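Local structure of BauA (Acinetobacter baumannii, 6H7F) at residues Glu314-Gly319 / Gln338-Val343; Tyr379-Ile384 / Glu407-Phe412; Gly99-Tyr104 / Pro126-Ser131. The protein probably takes up ferric acinetobactin, an iron-siderophore complex, across the outer membrane as a TonB-dependent receptor. All blocks are in the same frame, centred on the assembly; numbering follows the deposited sequence.

Interaction 1 of 3, residues Glu314-Gly319 / Gln338-Val343; sequences EYKYNG and QLAFDV. With FV8 ((4~{S},5~{R})-2-[2,3-bis(oxidanyl)phenyl]-~{N}-[2-(1~{H}-imidazol-4-yl)ethyl]-5-methyl-~{N}-oxidanyl-4,5-dihydro-1,3-oxazole-4-carboxamide), chain E.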
# COMPACT_ATOMS: atom_id res chain seq x y z
N GLU A 314 -9.46 -4.56 -37.89
CA GLU A 314 -10.84 -4.17 -37.55
C GLU A 314 -10.84 -3.47 -36.19
O GLU A 314 -10.53 -4.08 -35.17
CB GLU A 314 -11.77 -5.38 -37.54
CG GLU A 314 -11.75 -6.18 -38.83
CD GLU A 314 -12.48 -7.53 -38.78
OE1 GLU A 314 -13.16 -7.81 -37.78
OE2 GLU A 314 -12.34 -8.29 -39.74
N TYR A 315 -11.16 -2.17 -36.20
CA TYR A 315 -11.28 -1.32 -35.02
C TYR A 315 -12.76 -1.00 -34.77
O TYR A 315 -13.50 -0.64 -35.70
CB TYR A 315 -10.54 -0.00 -35.22
CG TYR A 315 -10.66 1.01 -34.10
CD1 TYR A 315 -9.74 1.05 -33.06
CD2 TYR A 315 -11.66 1.97 -34.10
CE1 TYR A 315 -9.82 1.99 -32.05
CE2 TYR A 315 -11.74 2.93 -33.12
CZ TYR A 315 -10.82 2.94 -32.08
OH TYR A 315 -10.91 3.88 -31.10
N LYS A 316 -13.16 -1.12 -33.50
CA LYS A 316 -14.50 -0.73 -33.05
C LYS A 316 -14.41 -0.02 -31.70
O LYS A 316 -13.73 -0.50 -30.78
CB LYS A 316 -15.40 -1.96 -32.93
CG LYS A 316 -15.75 -2.64 -34.25
CD LYS A 316 -16.34 -4.04 -34.05
CE LYS A 316 -17.18 -4.53 -35.21
NZ LYS A 316 -16.47 -4.38 -36.50
N TYR A 317 -15.09 1.12 -31.59
CA TYR A 317 -15.11 1.93 -30.38
C TYR A 317 -16.52 2.43 -30.12
O TYR A 317 -17.16 3.01 -31.01
CB TYR A 317 -14.13 3.11 -30.49
CG TYR A 317 -14.08 4.02 -29.29
CD1 TYR A 317 -15.09 4.92 -29.01
CD2 TYR A 317 -12.98 4.03 -28.46
CE1 TYR A 317 -15.03 5.78 -27.91
CE2 TYR A 317 -12.89 4.88 -27.36
CZ TYR A 317 -13.92 5.76 -27.08
OH TYR A 317 -13.81 6.60 -25.99
N ASN A 318 -17.00 2.19 -28.90
CA ASN A 318 -18.28 2.70 -28.42
C ASN A 318 -18.05 3.36 -27.05
O ASN A 318 -17.72 2.68 -26.09
CB ASN A 318 -19.31 1.57 -28.36
CG ASN A 318 -20.74 2.03 -28.15
OD1 ASN A 318 -21.04 3.23 -28.20
ND2 ASN A 318 -21.64 1.08 -27.95
N GLY A 319 -18.18 4.69 -26.99
CA GLY A 319 -17.91 5.42 -25.73
C GLY A 319 -17.95 6.93 -25.89
O GLY A 319 -18.70 7.47 -26.69
N GLN A 338 -19.33 6.80 -31.82
CA GLN A 338 -19.01 5.44 -32.23
C GLN A 338 -18.19 5.50 -33.51
O GLN A 338 -18.41 6.38 -34.37
CB GLN A 338 -20.28 4.62 -32.46
CG GLN A 338 -21.18 4.55 -31.23
CD GLN A 338 -22.41 3.69 -31.44
OE1 GLN A 338 -22.81 3.38 -32.57
NE2 GLN A 338 -23.03 3.30 -30.33
N LEU A 339 -17.25 4.58 -33.62
CA LEU A 339 -16.42 4.44 -34.79
C LEU A 339 -16.14 2.96 -35.04
O LEU A 339 -15.88 2.18 -34.10
CB LEU A 339 -15.13 5.24 -34.59
CG LEU A 339 -14.12 5.17 -35.72
CD1 LEU A 339 -14.64 5.88 -36.97
CD2 LEU A 339 -12.79 5.79 -35.29
N ALA A 340 -16.24 2.56 -36.32
CA ALA A 340 -15.67 1.33 -36.80
C ALA A 340 -14.90 1.61 -38.08
O ALA A 340 -15.34 2.41 -38.89
CB ALA A 340 -16.76 0.31 -37.02
N PHE A 341 -13.74 0.98 -38.23
CA PHE A 341 -13.07 1.03 -39.49
C PHE A 341 -12.37 -0.30 -39.74
O PHE A 341 -11.97 -1.00 -38.80
CB PHE A 341 -12.16 2.26 -39.59
CG PHE A 341 -10.99 2.32 -38.64
CD1 PHE A 341 -9.82 1.63 -38.91
CD2 PHE A 341 -11.02 3.15 -37.53
CE1 PHE A 341 -8.72 1.73 -38.06
CE2 PHE A 341 -9.92 3.25 -36.69
CZ PHE A 341 -8.77 2.54 -36.95
N ASP A 342 -12.34 -0.66 -41.03
CA ASP A 342 -11.70 -1.88 -41.55
C ASP A 342 -10.66 -1.44 -42.57
O ASP A 342 -10.96 -0.62 -43.44
CB ASP A 342 -12.70 -2.82 -42.23
CG ASP A 342 -13.84 -3.25 -41.33
OD1 ASP A 342 -13.56 -3.54 -40.15
OD2 ASP A 342 -14.99 -3.27 -41.80
N VAL A 343 -9.44 -1.95 -42.43
CA VAL A 343 -8.39 -1.56 -43.32
C VAL A 343 -7.64 -2.82 -43.76
O VAL A 343 -7.37 -3.70 -42.96
CB VAL A 343 -7.50 -0.45 -42.71
CG1 VAL A 343 -7.29 -0.62 -41.23
CG2 VAL A 343 -6.17 -0.30 -43.44
CAJ FV8 E . -9.45 7.13 -35.98
NAN FV8 E . -10.25 7.61 -36.93
CAI FV8 E . -11.06 8.55 -36.34
NAO FV8 E . -10.76 8.68 -35.01
CAT FV8 E . -9.76 7.80 -34.82
CAK FV8 E . -9.05 7.55 -33.51
CAL FV8 E . -9.98 6.81 -32.53
NAY FV8 E . -11.14 7.65 -32.27
OAE FV8 E . -10.99 9.02 -32.31
C FV8 E . -12.32 7.16 -31.95
O FV8 E . -12.51 5.91 -31.87
CA FV8 E . -13.32 8.15 -31.81
N FV8 E . -13.45 8.92 -33.09
CB FV8 E . -14.71 7.60 -31.59
CG2 FV8 E . -15.41 8.23 -30.36
OG1 FV8 E . -15.48 8.01 -32.73
CAR FV8 E . -14.72 8.81 -33.53
CAV FV8 E . -15.20 9.29 -34.70
CAH FV8 E . -16.51 8.99 -35.09
CAF FV8 E . -17.03 9.46 -36.30
CAG FV8 E . -16.24 10.23 -37.17
CAS FV8 E . -14.92 10.52 -36.80
OAC FV8 E . -14.07 11.26 -37.57
CAU FV8 E . -14.43 10.03 -35.58
OAD FV8 E . -13.16 10.33 -35.22
O HOH W 1 -14.51 -2.69 -37.48

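Interaction 2 of 3, residues Tyr379-Ile384 / Glu407-Phe412; sequences YGYRII and EFTPPF. With FV8 ((4~{S},5~{R})-2-[2,3-bis(oxidanyl)phenyl]-~{N}-[2-(1~{H}-imidazol-4-yl)ethyl]-5-methyl-~{N}-oxidanyl-4,5-dihydro-1,3-oxazole-4-carboxamide), chain E.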
# COMPACT_ATOMS: atom_id res chain seq x y z
N TYR A 379 -16.98 3.76 -40.56
CA TYR A 379 -18.35 3.92 -40.07
C TYR A 379 -18.30 4.66 -38.74
O TYR A 379 -17.42 4.40 -37.93
CB TYR A 379 -19.00 2.55 -39.83
CG TYR A 379 -18.84 1.54 -40.94
CD1 TYR A 379 -17.61 0.97 -41.20
CD2 TYR A 379 -19.92 1.16 -41.71
CE1 TYR A 379 -17.45 0.04 -42.22
CE2 TYR A 379 -19.79 0.22 -42.73
CZ TYR A 379 -18.55 -0.33 -42.99
OH TYR A 379 -18.41 -1.24 -44.01
N GLY A 380 -19.26 5.55 -38.49
CA GLY A 380 -19.23 6.27 -37.24
C GLY A 380 -20.39 7.22 -37.03
O GLY A 380 -21.13 7.56 -37.96
N TYR A 381 -20.54 7.64 -35.77
CA TYR A 381 -21.35 8.76 -35.40
C TYR A 381 -20.47 9.81 -34.72
O TYR A 381 -19.74 9.49 -33.79
CB TYR A 381 -22.41 8.35 -34.38
CG TYR A 381 -23.53 7.45 -34.85
CD1 TYR A 381 -24.49 7.90 -35.74
CD2 TYR A 381 -23.69 6.19 -34.31
CE1 TYR A 381 -25.56 7.10 -36.12
CE2 TYR A 381 -24.75 5.37 -34.67
CZ TYR A 381 -25.68 5.82 -35.58
OH TYR A 381 -26.72 5.00 -35.90
N ARG A 382 -20.58 11.05 -35.18
CA ARG A 382 -20.15 12.22 -34.42
C ARG A 382 -21.26 12.59 -33.43
O ARG A 382 -21.01 13.03 -32.33
CB ARG A 382 -19.81 13.39 -35.36
CG ARG A 382 -18.42 13.30 -35.99
CD ARG A 382 -18.16 14.32 -37.10
NE ARG A 382 -18.48 13.82 -38.45
CZ ARG A 382 -17.60 13.28 -39.29
NH1 ARG A 382 -16.30 13.47 -39.13
NH2 ARG A 382 -18.03 12.54 -40.30
N ILE A 383 -22.51 12.34 -33.84
CA ILE A 383 -23.67 12.53 -33.01
C ILE A 383 -24.50 11.24 -33.05
O ILE A 383 -25.00 10.87 -34.10
CB ILE A 383 -24.49 13.74 -33.50
CG1 ILE A 383 -23.69 15.04 -33.42
CG2 ILE A 383 -25.81 13.83 -32.75
CD1 ILE A 383 -24.42 16.24 -34.01
N ILE A 384 -24.62 10.56 -31.91
CA ILE A 384 -25.40 9.36 -31.83
C ILE A 384 -26.86 9.73 -31.63
O ILE A 384 -27.18 10.42 -30.67
CB ILE A 384 -24.90 8.45 -30.70
CG1 ILE A 384 -23.40 8.17 -30.79
CG2 ILE A 384 -25.71 7.16 -30.66
CD1 ILE A 384 -22.86 7.42 -29.60
N GLU A 407 -26.67 1.05 -28.42
CA GLU A 407 -26.41 -0.01 -29.37
C GLU A 407 -25.36 0.47 -30.38
O GLU A 407 -25.37 1.65 -30.80
CB GLU A 407 -27.71 -0.43 -30.07
CG GLU A 407 -28.38 -1.64 -29.44
CD GLU A 407 -29.43 -2.30 -30.32
OE1 GLU A 407 -29.38 -2.11 -31.57
OE2 GLU A 407 -30.31 -2.99 -29.76
N PHE A 408 -24.49 -0.45 -30.78
CA PHE A 408 -23.43 -0.17 -31.75
C PHE A 408 -23.97 -0.32 -33.17
O PHE A 408 -24.04 -1.43 -33.68
CB PHE A 408 -22.27 -1.14 -31.53
CG PHE A 408 -20.99 -0.73 -32.22
CD1 PHE A 408 -20.35 0.45 -31.88
CD2 PHE A 408 -20.45 -1.53 -33.21
CE1 PHE A 408 -19.16 0.82 -32.51
CE2 PHE A 408 -19.27 -1.15 -33.85
CZ PHE A 408 -18.63 0.02 -33.50
N THR A 409 -24.30 0.80 -33.82
CA THR A 409 -24.91 0.78 -35.18
C THR A 409 -24.31 1.88 -36.06
O THR A 409 -25.04 2.56 -36.77
CB THR A 409 -26.43 0.99 -35.10
OG1 THR A 409 -26.65 2.28 -34.52
CG2 THR A 409 -27.13 -0.07 -34.27
N PRO A 410 -22.98 2.10 -36.05
CA PRO A 410 -22.42 3.24 -36.77
C PRO A 410 -22.65 3.07 -38.27
O PRO A 410 -22.38 2.02 -38.82
CB PRO A 410 -20.93 3.19 -36.40
CG PRO A 410 -20.69 1.72 -36.12
CD PRO A 410 -21.96 1.26 -35.42
N PRO A 411 -23.19 4.10 -38.95
CA PRO A 411 -23.42 4.02 -40.39
C PRO A 411 -22.14 4.33 -41.19
O PRO A 411 -21.25 5.02 -40.71
CB PRO A 411 -24.47 5.12 -40.61
CG PRO A 411 -24.10 6.18 -39.59
CD PRO A 411 -23.59 5.41 -38.38
N PHE A 412 -22.11 3.83 -42.42
CA PHE A 412 -21.00 4.02 -43.33
C PHE A 412 -20.80 5.52 -43.58
O PHE A 412 -21.75 6.24 -43.79
CB PHE A 412 -21.26 3.26 -44.63
CG PHE A 412 -20.25 3.52 -45.72
CD1 PHE A 412 -18.99 2.92 -45.67
CD2 PHE A 412 -20.55 4.35 -46.79
CE1 PHE A 412 -18.07 3.14 -46.68
CE2 PHE A 412 -19.63 4.57 -47.79
CZ PHE A 412 -18.38 3.98 -47.74
CAJ FV8 E . -9.45 7.13 -35.98
NAN FV8 E . -10.25 7.61 -36.93
CAI FV8 E . -11.06 8.55 -36.34
NAO FV8 E . -10.76 8.68 -35.01
CAT FV8 E . -9.76 7.80 -34.82
CAK FV8 E . -9.05 7.55 -33.51
CAL FV8 E . -9.98 6.81 -32.53
NAY FV8 E . -11.14 7.65 -32.27
OAE FV8 E . -10.99 9.02 -32.31
C FV8 E . -12.32 7.16 -31.95
O FV8 E . -12.51 5.91 -31.87
CA FV8 E . -13.32 8.15 -31.81
N FV8 E . -13.45 8.92 -33.09
CB FV8 E . -14.71 7.60 -31.59
CG2 FV8 E . -15.41 8.23 -30.36
OG1 FV8 E . -15.48 8.01 -32.73
CAR FV8 E . -14.72 8.81 -33.53
CAV FV8 E . -15.20 9.29 -34.70
CAH FV8 E . -16.51 8.99 -35.09
CAF FV8 E . -17.03 9.46 -36.30
CAG FV8 E . -16.24 10.23 -37.17
CAS FV8 E . -14.92 10.52 -36.80
OAC FV8 E . -14.07 11.26 -37.57
CAU FV8 E . -14.43 10.03 -35.58
OAD FV8 E . -13.16 10.33 -35.22

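Interaction 3 of 3, residues Gly99-Tyr104 / Pro126-Ser131; sequences GWSENY and PFYRTS. With FV8 ((4~{S},5~{R})-2-[2,3-bis(oxidanyl)phenyl]-~{N}-[2-(1~{H}-imidazol-4-yl)ethyl]-5-methyl-~{N}-oxidanyl-4,5-dihydro-1,3-oxazole-4-carboxamide), chain E.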
# COMPACT_ATOMS: atom_id res chain seq x y z
N GLY A 99 -6.00 2.83 -22.69
CA GLY A 99 -6.34 3.75 -23.79
C GLY A 99 -6.76 2.98 -25.03
O GLY A 99 -6.64 1.76 -25.08
N TRP A 100 -7.28 3.70 -26.04
CA TRP A 100 -7.69 3.08 -27.28
C TRP A 100 -6.47 2.81 -28.18
O TRP A 100 -6.59 2.12 -29.18
CB TRP A 100 -8.77 3.92 -28.00
CG TRP A 100 -8.42 5.36 -28.13
CD1 TRP A 100 -8.70 6.36 -27.24
CD2 TRP A 100 -7.71 5.98 -29.21
NE1 TRP A 100 -8.24 7.55 -27.70
CE2 TRP A 100 -7.60 7.35 -28.90
CE3 TRP A 100 -7.14 5.51 -30.40
CZ2 TRP A 100 -6.97 8.26 -29.74
CZ3 TRP A 100 -6.49 6.41 -31.22
CH2 TRP A 100 -6.40 7.76 -30.89
N SER A 101 -5.30 3.35 -27.80
CA SER A 101 -4.01 2.98 -28.42
C SER A 101 -2.86 3.29 -27.46
O SER A 101 -3.01 4.04 -26.49
CB SER A 101 -3.80 3.71 -29.74
OG SER A 101 -3.33 5.03 -29.51
N GLU A 102 -1.69 2.73 -27.77
CA GLU A 102 -0.44 3.17 -27.19
C GLU A 102 -0.20 4.62 -27.60
O GLU A 102 -0.76 5.12 -28.59
CB GLU A 102 0.71 2.25 -27.64
CG GLU A 102 0.55 0.80 -27.20
CD GLU A 102 1.81 -0.06 -27.31
OE1 GLU A 102 2.87 0.38 -26.79
OE2 GLU A 102 1.75 -1.15 -27.93
N ASN A 103 0.62 5.32 -26.81
CA ASN A 103 0.98 6.67 -27.09
C ASN A 103 2.38 6.93 -26.53
O ASN A 103 2.59 6.92 -25.31
CB ASN A 103 -0.01 7.66 -26.49
CG ASN A 103 0.26 9.08 -26.92
OD1 ASN A 103 0.51 9.34 -28.11
ND2 ASN A 103 0.25 9.99 -25.97
N TYR A 104 3.33 7.20 -27.43
CA TYR A 104 4.66 7.58 -27.03
C TYR A 104 5.27 8.58 -28.02
O TYR A 104 4.91 8.61 -29.20
CB TYR A 104 5.54 6.34 -26.85
CG TYR A 104 5.52 5.37 -28.01
CD1 TYR A 104 6.36 5.54 -29.10
CD2 TYR A 104 4.68 4.27 -28.00
CE1 TYR A 104 6.36 4.64 -30.15
CE2 TYR A 104 4.67 3.36 -29.05
CZ TYR A 104 5.50 3.56 -30.14
OH TYR A 104 5.48 2.67 -31.19
N PRO A 126 0.16 -4.81 -35.52
CA PRO A 126 -1.13 -4.32 -35.05
C PRO A 126 -1.25 -2.78 -35.11
O PRO A 126 -0.24 -2.06 -34.94
CB PRO A 126 -1.20 -4.84 -33.61
CG PRO A 126 -0.33 -6.09 -33.64
CD PRO A 126 0.80 -5.74 -34.58
N PHE A 127 -2.47 -2.30 -35.36
CA PHE A 127 -2.69 -0.90 -35.72
C PHE A 127 -2.37 0.03 -34.54
O PHE A 127 -1.70 1.05 -34.72
CB PHE A 127 -4.13 -0.71 -36.21
CG PHE A 127 -4.36 0.52 -37.04
CD1 PHE A 127 -3.90 0.61 -38.34
CD2 PHE A 127 -5.06 1.59 -36.51
CE1 PHE A 127 -4.13 1.75 -39.10
CE2 PHE A 127 -5.30 2.73 -37.28
CZ PHE A 127 -4.84 2.80 -38.57
N TYR A 128 -2.84 -0.32 -33.33
CA TYR A 128 -2.94 0.62 -32.20
C TYR A 128 -2.22 0.10 -30.93
O TYR A 128 -1.71 0.89 -30.14
CB TYR A 128 -4.40 0.96 -31.90
CG TYR A 128 -4.99 2.08 -32.73
CD1 TYR A 128 -4.20 3.08 -33.28
CD2 TYR A 128 -6.35 2.13 -32.98
CE1 TYR A 128 -4.75 4.10 -34.04
CE2 TYR A 128 -6.91 3.14 -33.74
CZ TYR A 128 -6.11 4.13 -34.27
OH TYR A 128 -6.66 5.13 -35.02
N ARG A 129 -2.20 -1.22 -30.71
CA ARG A 129 -1.51 -1.79 -29.54
C ARG A 129 -1.01 -3.19 -29.88
O ARG A 129 -1.73 -4.00 -30.46
CB ARG A 129 -2.42 -1.84 -28.31
CG ARG A 129 -1.81 -2.54 -27.10
CD ARG A 129 -2.26 -1.97 -25.75
NE ARG A 129 -3.70 -1.90 -25.67
CZ ARG A 129 -4.41 -0.79 -25.46
NH1 ARG A 129 -3.83 0.31 -25.01
NH2 ARG A 129 -5.72 -0.83 -25.65
N THR A 130 0.21 -3.49 -29.42
CA THR A 130 0.89 -4.73 -29.73
C THR A 130 1.42 -5.36 -28.44
O THR A 130 2.28 -4.78 -27.76
CB THR A 130 2.06 -4.49 -30.70
OG1 THR A 130 1.55 -3.87 -31.88
CG2 THR A 130 2.78 -5.77 -31.06
N SER A 131 0.96 -6.57 -28.15
CA SER A 131 1.51 -7.37 -27.07
C SER A 131 2.78 -8.06 -27.56
O SER A 131 2.81 -8.54 -28.67
CB SER A 131 0.49 -8.34 -26.54
OG SER A 131 0.81 -8.74 -25.21
CAJ FV8 E . -9.45 7.13 -35.98
NAN FV8 E . -10.25 7.61 -36.93
CAI FV8 E . -11.06 8.55 -36.34
NAO FV8 E . -10.76 8.68 -35.01
CAT FV8 E . -9.76 7.80 -34.82
CAK FV8 E . -9.05 7.55 -33.51
CAL FV8 E . -9.98 6.81 -32.53
NAY FV8 E . -11.14 7.65 -32.27
OAE FV8 E . -10.99 9.02 -32.31
C FV8 E . -12.32 7.16 -31.95
O FV8 E . -12.51 5.91 -31.87
CA FV8 E . -13.32 8.15 -31.81
N FV8 E . -13.45 8.92 -33.09
CB FV8 E . -14.71 7.60 -31.59
CG2 FV8 E . -15.41 8.23 -30.36
OG1 FV8 E . -15.48 8.01 -32.73
CAR FV8 E . -14.72 8.81 -33.53
CAV FV8 E . -15.20 9.29 -34.70
CAH FV8 E . -16.51 8.99 -35.09
CAF FV8 E . -17.03 9.46 -36.30
CAG FV8 E . -16.24 10.23 -37.17
CAS FV8 E . -14.92 10.52 -36.80
OAC FV8 E . -14.07 11.26 -37.57
CAU FV8 E . -14.43 10.03 -35.58
OAD FV8 E . -13.16 10.33 -35.22

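Interaction 1 of 3, residues Glu314-Gly319 / Gln338-Val343
Y315 and F341 face each other as a hydrogen-bonded pair of two antiparallel strands, and the tyrosine can be followed outward from the backbone. Its CB sits over the centre of the F341 ring, a CH-pi contact 3.6 Å from the centroid. With CG anti to the backbone N (chi1 176°), the ring then runs on past the phenylalanine: CD2 meets F341 CE2 at 3.4 Å, and the planes are nearly parallel (17°) but offset, with little overlap. F341 complements this by placing its own CG between the backbone N and the carbonyl carbon (chi1 65°), which stands its ring under that CB. Further out, Y315 CE2 touches L339 CD2 at 3.7 Å, the leucine crossing the tyrosine at about a right angle. The hydroxyl OH finally donates to carbonyl O of the siderophore FV8 at 2.7 Å, with this acceptor near the ring plane. That same ligand lies against L339, whose CB approaches FV8 OG1 at 3.4 Å, and the Y317 ring spreads one face beneath FV8 C.

The opposite side is mostly polar, A340 apart. N318 and Q338 lie side by side, and Q338 NE2 reaches N318 OD1 at 2.9 Å from above the carbonyl plane, the two amides nearly perpendicular. E407 and T409 of a later loop also hold the Q338 amide. Farther along, a water accepts from K316 NZ and lies within bonding distance of Y315 O and D342 OD1, bridging lysine and aspartate, whose charged atoms do not touch.

Backbone bonds between Y315 and F341 and between Y317 and L339 hold the register. Strand 282-297 flanks 302-318 on one side and strand 361-381 flanks 331-358 on the other, while Y128 and F127 from the plug domain meet Y315 and F341.

Interaction 2 of 3, residues Tyr379-Ile384 / Glu407-Phe412
Where strand 361-381 of the barrel runs out into a loop, it meets the proline-rich approach to strand 412-431, and the two begin to pair with Y379 and F412 as an antiparallel non-hydrogen-bonded pair. G380 N donates to P411 O at 3.0 Å, the backbone bond that joins the segments. The edge of the F412 ring is turned toward the face of Y379 in an edge-to-face pair, centroids 5.7 Å apart and planes at 71°. F412 CB also lies 3.8 Å from Y379 CD2.

Y381 makes the second half of the contact. With CG anti to the carbonyl carbon (chi1 -69°), its ring turns toward the loop, where the face meets P411 and the hydroxyl T409. P411 CD sits above that face, toward the rim, in a CH-pi contact 3.5 Å from the ring centroid, the two side chains crossing at about a right angle. At the end of the ring, Y381 OH and T409 OG1 share a hydrogen bond of 3.1 Å, the threonine oxygen lying in the ring plane. Between these two tyrosines P410 CB packs against G380 N at 3.6 Å.

The siderophore FV8 passes G380, and its catechol carbon CAG lies over one guanidinium face of R382, toward the rim. Strand 331-358 flanks the contact: A340 and Q338 bond the backbones of Y379 and Y381, and Q338 also holds the loop at E407 and T409.

Interaction 3 of 3, residues Gly99-Tyr104 / Pro126-Ser131
A trans chi1 (174°) starts the R129 side chain, with CG opposite the backbone N, and bends at chi2 and chi3 then fold it back so that its guanidinium end reaches G99. W100 instead carries CG between the backbone N and the carbonyl carbon (chi1 49°), which swings the indole toward Y128. The arginine presents both terminal nitrogens to a single oxygen. R129 NH2 meets G99 O at 2.8 Å, close to the direction of the carbonyl bond, whereas R129 NH1, at 3.2 Å from G99 O, approaches from above the carbonyl plane. Since that oxygen lies in the guanidinium plane, the pair of bonds should limit rotation of the group. R129 NE is turned to another partner, forming a salt bridge with D249 of the barrel.

The indole comes edge-on to the face of Y128, with CZ3 of W100 3.8 Å from CZ of Y128 and the planes 79° apart. F127 lies over the opposite face of the tyrosine, which is thus packed between two aromatic neighbours. S101 CB presses on Y128 CB at 3.5 Å, beside the start of that ring.

Backbone and carboxylate bonds carry on from there. E102 N donates to Y128 O at 3.0 Å, and the E102 side chain, extended beyond CG, receives T130 N on OE2 at 3.2 Å. The carboxylate's other oxygen, OE1, bonds T81, so both oxygens of this buried group have partners.

W100 holds FV8 against one indole face, with CZ3 3.6 Å from FV8 CAK, and Y128 OH lies near the imidazole carbon CAJ. These loops form part of the siderophore pocket at the plug domain of a TonB-dependent receptor, where W100 and Y128 of the plug and Y315 and R256 of the barrel contact the ligand.

From the N terminus, interaction 3 comes first: it brings together two loops of the plug domain, closing the chain between 104 and 126. The barrel follows with interaction 1, which pairs strands 302-318 and 331-358, closing the excursion 320-337, which includes strand 320-325. Interaction 2 then draws the end of strand 361-381 to the loop before strand 412-431, closing the chain between 384 and 407, with strand 391-394 inside. The three are in series, so none nests within or crosses another. Interactions 1 and 2 touch through neighbouring strands, and interaction 3 packs on interaction 1 through aromatic residues, joining plug to barrel wall. Interactions 2 and 3 do not touch, yet all three contact FV8.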